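Local coordinates for protein coenzyme A transferase (Yersinia pestis, PDB 3QLI) that probably transfers coenzyme A from an acyl-CoA to a carboxylate such as acetate, and can carry CoA covalently, at residues 321-335 against 365-379. Residues are numbered along the deposited sequence; the frame is centred on the assembly and turned at random.
Sequences NDPHIIAQNDNVVSI and DFVRGAYASKGGRSI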
loop_
_atom_site.group_PDB
_atom_site.type_symbol
_atom_site.label_atom_id
_atom_site.label_comp_id
_atom_site.label_asym_id
_atom_site.label_seq_id
_atom_site.Cartn_x
_atom_site.Cartn_y
_atom_site.Cartn_z
ATOM N N ASN A 321 -8.619 2.893 9.730
ATOM C CA ASN A 321 -7.653 3.055 8.646
ATOM C C ASN A 321 -7.513 1.809 7.763
ATOM O O ASN A 321 -6.577 1.721 6.981
ATOM C CB ASN A 321 -6.263 3.450 9.190
ATOM C CG ASN A 321 -6.178 4.918 9.555
ATOM O OD1 ASN A 321 -7.033 5.433 10.273
ATOM N ND2 ASN A 321 -5.164 5.618 9.023
ATOM N N ASP A 322 -8.429 0.852 7.883
ATOM C CA ASP A 322 -8.435 -0.296 6.971
ATOM C C ASP A 322 -9.046 0.158 5.643
ATOM O O ASP A 322 -10.212 0.548 5.595
ATOM C CB ASP A 322 -9.267 -1.437 7.566
ATOM C CG ASP A 322 -9.271 -2.689 6.690
ATOM O OD1 ASP A 322 -8.937 -2.597 5.483
ATOM O OD2 ASP A 322 -9.620 -3.764 7.219
ATOM N N PRO A 323 -8.266 0.120 4.554
ATOM C CA PRO A 323 -8.847 0.609 3.296
ATOM C C PRO A 323 -10.120 -0.136 2.905
ATOM O O PRO A 323 -10.996 0.463 2.277
ATOM C CB PRO A 323 -7.742 0.343 2.263
ATOM C CG PRO A 323 -6.465 0.320 3.073
ATOM C CD PRO A 323 -6.847 -0.265 4.412
ATOM N N HIS A 324 -10.226 -1.414 3.268
ATOM C CA HIS A 324 -11.429 -2.181 2.939
ATOM C C HIS A 324 -12.644 -1.622 3.653
ATOM O O HIS A 324 -13.739 -1.562 3.085
ATOM C CB HIS A 324 -11.278 -3.662 3.288
ATOM C CG HIS A 324 -12.557 -4.430 3.152
ATOM N ND1 HIS A 324 -13.074 -4.796 1.930
ATOM C CD2 HIS A 324 -13.439 -4.871 4.081
ATOM C CE1 HIS A 324 -14.214 -5.439 2.110
ATOM N NE2 HIS A 324 -14.454 -5.502 3.408
ATOM N N ILE A 325 -12.446 -1.198 4.900
ATOM C CA ILE A 325 -13.513 -0.568 5.677
ATOM C C ILE A 325 -13.858 0.822 5.124
ATOM O O ILE A 325 -15.028 1.156 4.914
ATOM C CB ILE A 325 -13.088 -0.435 7.146
ATOM C CG1 ILE A 325 -12.957 -1.820 7.792
ATOM C CG2 ILE A 325 -14.078 0.420 7.924
ATOM C CD1 ILE A 325 -14.247 -2.623 7.812
ATOM N N ILE A 326 -12.837 1.636 4.886
ATOM C CA ILE A 326 -13.054 2.983 4.346
ATOM C C ILE A 326 -13.915 2.925 3.075
ATOM O O ILE A 326 -14.843 3.731 2.888
ATOM C CB ILE A 326 -11.712 3.676 4.029
ATOM C CG1 ILE A 326 -10.933 3.945 5.330
ATOM C CG2 ILE A 326 -11.938 4.993 3.265
ATOM C CD1 ILE A 326 -9.434 4.057 5.131
ATOM N N ALA A 327 -13.604 1.954 2.219
ATOM C CA ALA A 327 -14.210 1.846 0.893
ATOM C C ALA A 327 -15.673 1.414 0.924
ATOM O O ALA A 327 -16.366 1.523 -0.087
ATOM C CB ALA A 327 -13.399 0.880 0.010
ATOM N N GLN A 328 -16.142 0.910 2.061
ATOM C CA GLN A 328 -17.535 0.448 2.143
ATOM C C GLN A 328 -18.532 1.598 2.198
ATOM O O GLN A 328 -19.709 1.425 1.885
ATOM C CB GLN A 328 -17.741 -0.494 3.329
ATOM C CG GLN A 328 -16.768 -1.688 3.345
ATOM C CD GLN A 328 -16.770 -2.464 2.048
ATOM O OE1 GLN A 328 -17.820 -2.915 1.589
ATOM N NE2 GLN A 328 -15.582 -2.619 1.433
ATOM N N ASN A 329 -18.066 2.771 2.600
ATOM C CA ASN A 329 -18.905 3.958 2.515
ATOM C C ASN A 329 -18.785 4.558 1.120
ATOM O O ASN A 329 -17.688 4.642 0.576
ATOM C CB ASN A 329 -18.538 4.975 3.600
ATOM C CG ASN A 329 -18.901 4.490 4.998
ATOM O OD1 ASN A 329 -19.973 3.922 5.199
ATOM N ND2 ASN A 329 -18.004 4.705 5.967
ATOM N N ASP A 330 -19.922 4.937 0.530
ATOM C CA ASP A 330 -19.938 5.535 -0.796
ATOM C C ASP A 330 -19.489 6.984 -0.730
ATOM O O ASP A 330 -19.660 7.647 0.304
ATOM C CB ASP A 330 -21.351 5.505 -1.379
ATOM C CG ASP A 330 -21.793 4.110 -1.798
ATOM O OD1 ASP A 330 -21.042 3.133 -1.593
ATOM O OD2 ASP A 330 -22.917 3.999 -2.330
ATOM N N ASN A 331 -18.925 7.477 -1.834
ATOM C CA ASN A 331 -18.610 8.891 -1.966
ATOM C C ASN A 331 -17.638 9.372 -0.902
ATOM O O ASN A 331 -17.733 10.499 -0.434
ATOM C CB ASN A 331 -19.897 9.735 -1.936
ATOM C CG ASN A 331 -20.860 9.371 -3.066
ATOM O OD1 ASN A 331 -20.494 9.385 -4.241
ATOM N ND2 ASN A 331 -22.085 9.025 -2.707
ATOM N N VAL A 332 -16.699 8.516 -0.518
ATOM C CA VAL A 332 -15.633 8.957 0.366
ATOM C C VAL A 332 -14.867 10.090 -0.301
ATOM O O VAL A 332 -14.571 10.037 -1.503
ATOM C CB VAL A 332 -14.657 7.808 0.693
ATOM C CG1 VAL A 332 -13.425 8.340 1.436
ATOM C CG2 VAL A 332 -15.372 6.737 1.521
ATOM N N VAL A 333 -14.581 11.140 0.463
ATOM C CA VAL A 333 -13.621 12.132 0.004
ATOM C C VAL A 333 -12.531 12.241 1.051
ATOM O O VAL A 333 -12.801 12.608 2.191
ATOM C CB VAL A 333 -14.240 13.511 -0.236
ATOM C CG1 VAL A 333 -13.153 14.487 -0.662
ATOM C CG2 VAL A 333 -15.342 13.425 -1.311
ATOM N N SER A 334 -11.314 11.872 0.656
ATOM C CA SER A 334 -10.139 11.969 1.512
ATOM C C SER A 334 -9.360 13.215 1.129
ATOM O O SER A 334 -8.987 13.380 -0.032
ATOM C CB SER A 334 -9.249 10.745 1.326
ATOM O OG SER A 334 -7.951 10.988 1.860
ATOM N N ILE A 335 -9.128 14.096 2.099
ATOM C CA ILE A 335 -8.390 15.325 1.850
ATOM C C ILE A 335 -7.149 15.366 2.723
ATOM O O ILE A 335 -7.236 15.521 3.942
ATOM C CB ILE A 335 -9.267 16.562 2.133
ATOM C CG1 ILE A 335 -10.506 16.549 1.229
ATOM C CG2 ILE A 335 -8.457 17.860 1.955
ATOM C CD1 ILE A 335 -11.692 17.360 1.769
ATOM N N ASP A 365 -3.412 5.020 3.606
ATOM C CA ASP A 365 -4.606 4.220 3.886
ATOM C C ASP A 365 -5.840 4.868 3.262
ATOM O O ASP A 365 -6.684 4.196 2.682
ATOM C CB ASP A 365 -4.854 4.095 5.390
ATOM C CG ASP A 365 -3.692 3.447 6.120
ATOM O OD1 ASP A 365 -3.018 2.595 5.512
ATOM O OD2 ASP A 365 -3.456 3.809 7.287
ATOM N N PHE A 366 -5.941 6.183 3.408
ATOM C CA PHE A 366 -7.114 6.898 2.922
ATOM C C PHE A 366 -7.030 7.208 1.425
ATOM O O PHE A 366 -8.051 7.278 0.747
ATOM C CB PHE A 366 -7.365 8.149 3.776
ATOM C CG PHE A 366 -8.193 7.853 5.003
ATOM C CD1 PHE A 366 -9.577 7.838 4.919
ATOM C CD2 PHE A 366 -7.589 7.501 6.205
ATOM C CE1 PHE A 366 -10.351 7.516 6.018
ATOM C CE2 PHE A 366 -8.366 7.181 7.323
ATOM C CZ PHE A 366 -9.743 7.193 7.225
ATOM N N VAL A 367 -5.818 7.384 0.909
ATOM C CA VAL A 367 -5.633 7.494 -0.541
ATOM C C VAL A 367 -6.187 6.226 -1.206
ATOM O O VAL A 367 -6.948 6.289 -2.180
ATOM C CB VAL A 367 -4.128 7.686 -0.906
ATOM C CG1 VAL A 367 -3.896 7.518 -2.412
ATOM C CG2 VAL A 367 -3.626 9.046 -0.433
ATOM N N ARG A 368 -5.813 5.070 -0.666
ATOM C CA ARG A 368 -6.282 3.784 -1.185
ATOM C C ARG A 368 -7.773 3.571 -0.951
ATOM O O ARG A 368 -8.502 3.138 -1.841
ATOM C CB ARG A 368 -5.513 2.644 -0.512
ATOM C CG ARG A 368 -4.028 2.580 -0.847
ATOM C CD ARG A 368 -3.320 1.623 0.147
ATOM N NE ARG A 368 -2.015 1.153 -0.316
ATOM C CZ ARG A 368 -1.092 0.606 0.480
ATOM N NH1 ARG A 368 -1.330 0.488 1.782
ATOM N NH2 ARG A 368 0.075 0.181 -0.014
ATOM N N GLY A 369 -8.225 3.833 0.269
ATOM C CA GLY A 369 -9.611 3.600 0.625
ATOM C C GLY A 369 -10.576 4.498 -0.133
ATOM O O GLY A 369 -11.623 4.038 -0.594
ATOM N N ALA A 370 -10.228 5.778 -0.275
ATOM C CA ALA A 370 -11.105 6.713 -0.979
ATOM C C ALA A 370 -11.259 6.312 -2.449
ATOM O O ALA A 370 -12.354 6.358 -2.991
ATOM C CB ALA A 370 -10.592 8.157 -0.858
ATOM N N TYR A 371 -10.171 5.897 -3.089
ATOM C CA TYR A 371 -10.260 5.484 -4.492
ATOM C C TYR A 371 -11.150 4.247 -4.648
ATOM O O TYR A 371 -11.915 4.142 -5.607
ATOM C CB TYR A 371 -8.877 5.235 -5.103
ATOM C CG TYR A 371 -8.933 4.964 -6.595
ATOM C CD1 TYR A 371 -9.312 5.962 -7.482
ATOM C CD2 TYR A 371 -8.600 3.714 -7.113
ATOM C CE1 TYR A 371 -9.381 5.723 -8.859
ATOM C CE2 TYR A 371 -8.659 3.462 -8.477
ATOM C CZ TYR A 371 -9.047 4.473 -9.345
ATOM O OH TYR A 371 -9.116 4.233 -10.701
ATOM N N ALA A 372 -11.053 3.315 -3.700
ATOM C CA ALA A 372 -11.845 2.081 -3.748
ATOM C C ALA A 372 -13.343 2.317 -3.502
ATOM O O ALA A 372 -14.190 1.528 -3.931
ATOM C CB ALA A 372 -11.290 1.050 -2.743
ATOM N N SER A 373 -13.662 3.388 -2.778
ATOM C CA SER A 373 -15.042 3.740 -2.476
ATOM C C SER A 373 -15.817 4.008 -3.763
ATOM O O SER A 373 -15.304 4.650 -4.681
ATOM C CB SER A 373 -15.068 5.013 -1.623
ATOM O OG SER A 373 -16.382 5.527 -1.516
ATOM N N LYS A 374 -17.055 3.539 -3.827
ATOM C CA LYS A 374 -17.923 3.885 -4.961
ATOM C C LYS A 374 -18.218 5.390 -5.009
ATOM O O LYS A 374 -18.858 5.939 -4.116
ATOM C CB LYS A 374 -19.222 3.087 -4.904
ATOM C CG LYS A 374 -20.085 3.268 -6.138
ATOM C CD LYS A 374 -21.416 2.539 -6.000
ATOM C CE LYS A 374 -22.517 3.302 -6.733
ATOM N NZ LYS A 374 -22.585 4.716 -6.248
ATOM N N GLY A 375 -17.744 6.051 -6.060
ATOM C CA GLY A 375 -17.864 7.497 -6.180
ATOM C C GLY A 375 -16.805 8.239 -5.361
ATOM O O GLY A 375 -16.867 9.457 -5.219
ATOM N N GLY A 376 -15.835 7.504 -4.823
ATOM C CA GLY A 376 -14.830 8.078 -3.933
ATOM C C GLY A 376 -13.748 8.873 -4.647
ATOM O O GLY A 376 -13.439 8.615 -5.822
ATOM N N ARG A 377 -13.173 9.846 -3.940
ATOM C CA ARG A 377 -12.044 10.616 -4.455
ATOM C C ARG A 377 -11.001 10.832 -3.366
ATOM O O ARG A 377 -11.338 11.236 -2.248
ATOM C CB ARG A 377 -12.496 11.999 -4.956
ATOM C CG ARG A 377 -13.459 11.975 -6.130
ATOM C CD ARG A 377 -13.771 13.390 -6.641
ATOM N NE ARG A 377 -14.656 13.322 -7.806
ATOM C CZ ARG A 377 -15.773 14.028 -7.957
ATOM N NH1 ARG A 377 -16.157 14.898 -7.027
ATOM N NH2 ARG A 377 -16.507 13.867 -9.053
ATOM N N SER A 378 -9.740 10.575 -3.701
ATOM C CA SER A 378 -8.631 10.953 -2.824
ATOM C C SER A 378 -7.973 12.223 -3.369
ATOM O O SER A 378 -7.625 12.292 -4.546
ATOM C CB SER A 378 -7.581 9.839 -2.753
ATOM O OG SER A 378 -6.327 10.374 -2.350
ATOM N N ILE A 379 -7.829 13.225 -2.510
ATOM C CA ILE A 379 -7.236 14.500 -2.882
ATOM C C ILE A 379 -5.983 14.730 -2.040
ATOM O O ILE A 379 -6.001 14.566 -0.813
ATOM C CB ILE A 379 -8.215 15.670 -2.629
ATOM C CG1 ILE A 379 -9.445 15.522 -3.535
ATOM C CG2 ILE A 379 -7.512 17.013 -2.857
ATOM C CD1 ILE A 379 -10.673 16.288 -3.056
HETATM O O HOH W 1 -18.447 2.157 -1.688
HETATM O O HOH W 2 -18.642 11.050 -6.445
HETATM O O HOH W 3 -21.503 7.419 -6.090
HETATM O O HOH W 4 -6.204 11.813 0.026
#
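Ile326 sits as a knob in a hole formed by Asp365, Phe366, Gly369 and Ala370. This joins short helix 323-326 to helix 363-372 within an alpha/beta C-terminal domain. There, helix 363-372 leads into strand 377-381, which lies beside strand 332-337 in a mixed sheet. The knob side is tightly packed. CD1 of Ile326 stands over the centre of the Phe366 ring, 3.6 Å from its centroid. The methyl CG2, anti to the backbone N, turns to the glycine backbone, 3.7 Å from Gly369 C. The lack of a side chain at Gly369 lets the two helices come close. CB of Ala327 and CB of Ala372 are 3.5 Å apart.

Asn321 ND2 donates to Asp365 OD2 (3.0 Å, in the amide plane) and to Glu264, seen bound covalently to CoA; this is consistent with Asp365 orienting Asn321 toward Glu264. Parallel strand bonds, such as Arg377 N to Val332 O, continue the contact. The sheet face bearing Ser334 meets the helix through Ala370, and Ser334 OG also bonds to Gln239.

Lys374 and Gly375, in the middle of the type II turn 373-376, form the looser, solvent side. Lys374 NZ lies 4.0 Å from Asp330 OD2, a long salt bridge. A water accepts from Lys374 N and meets Ala327 O and Asp330 OD1; another joins Gly375 O to Asn331 OD1, the latter weakly. Ser373 ties the turn to residues 329-332. Its OG, opposite the backbone N (chi1 169°), donates to Asn329 O at 2.6 Å, in the carbonyl plane, and accepts from Val332 N at 3.2 Å (N-H...O angle 169°).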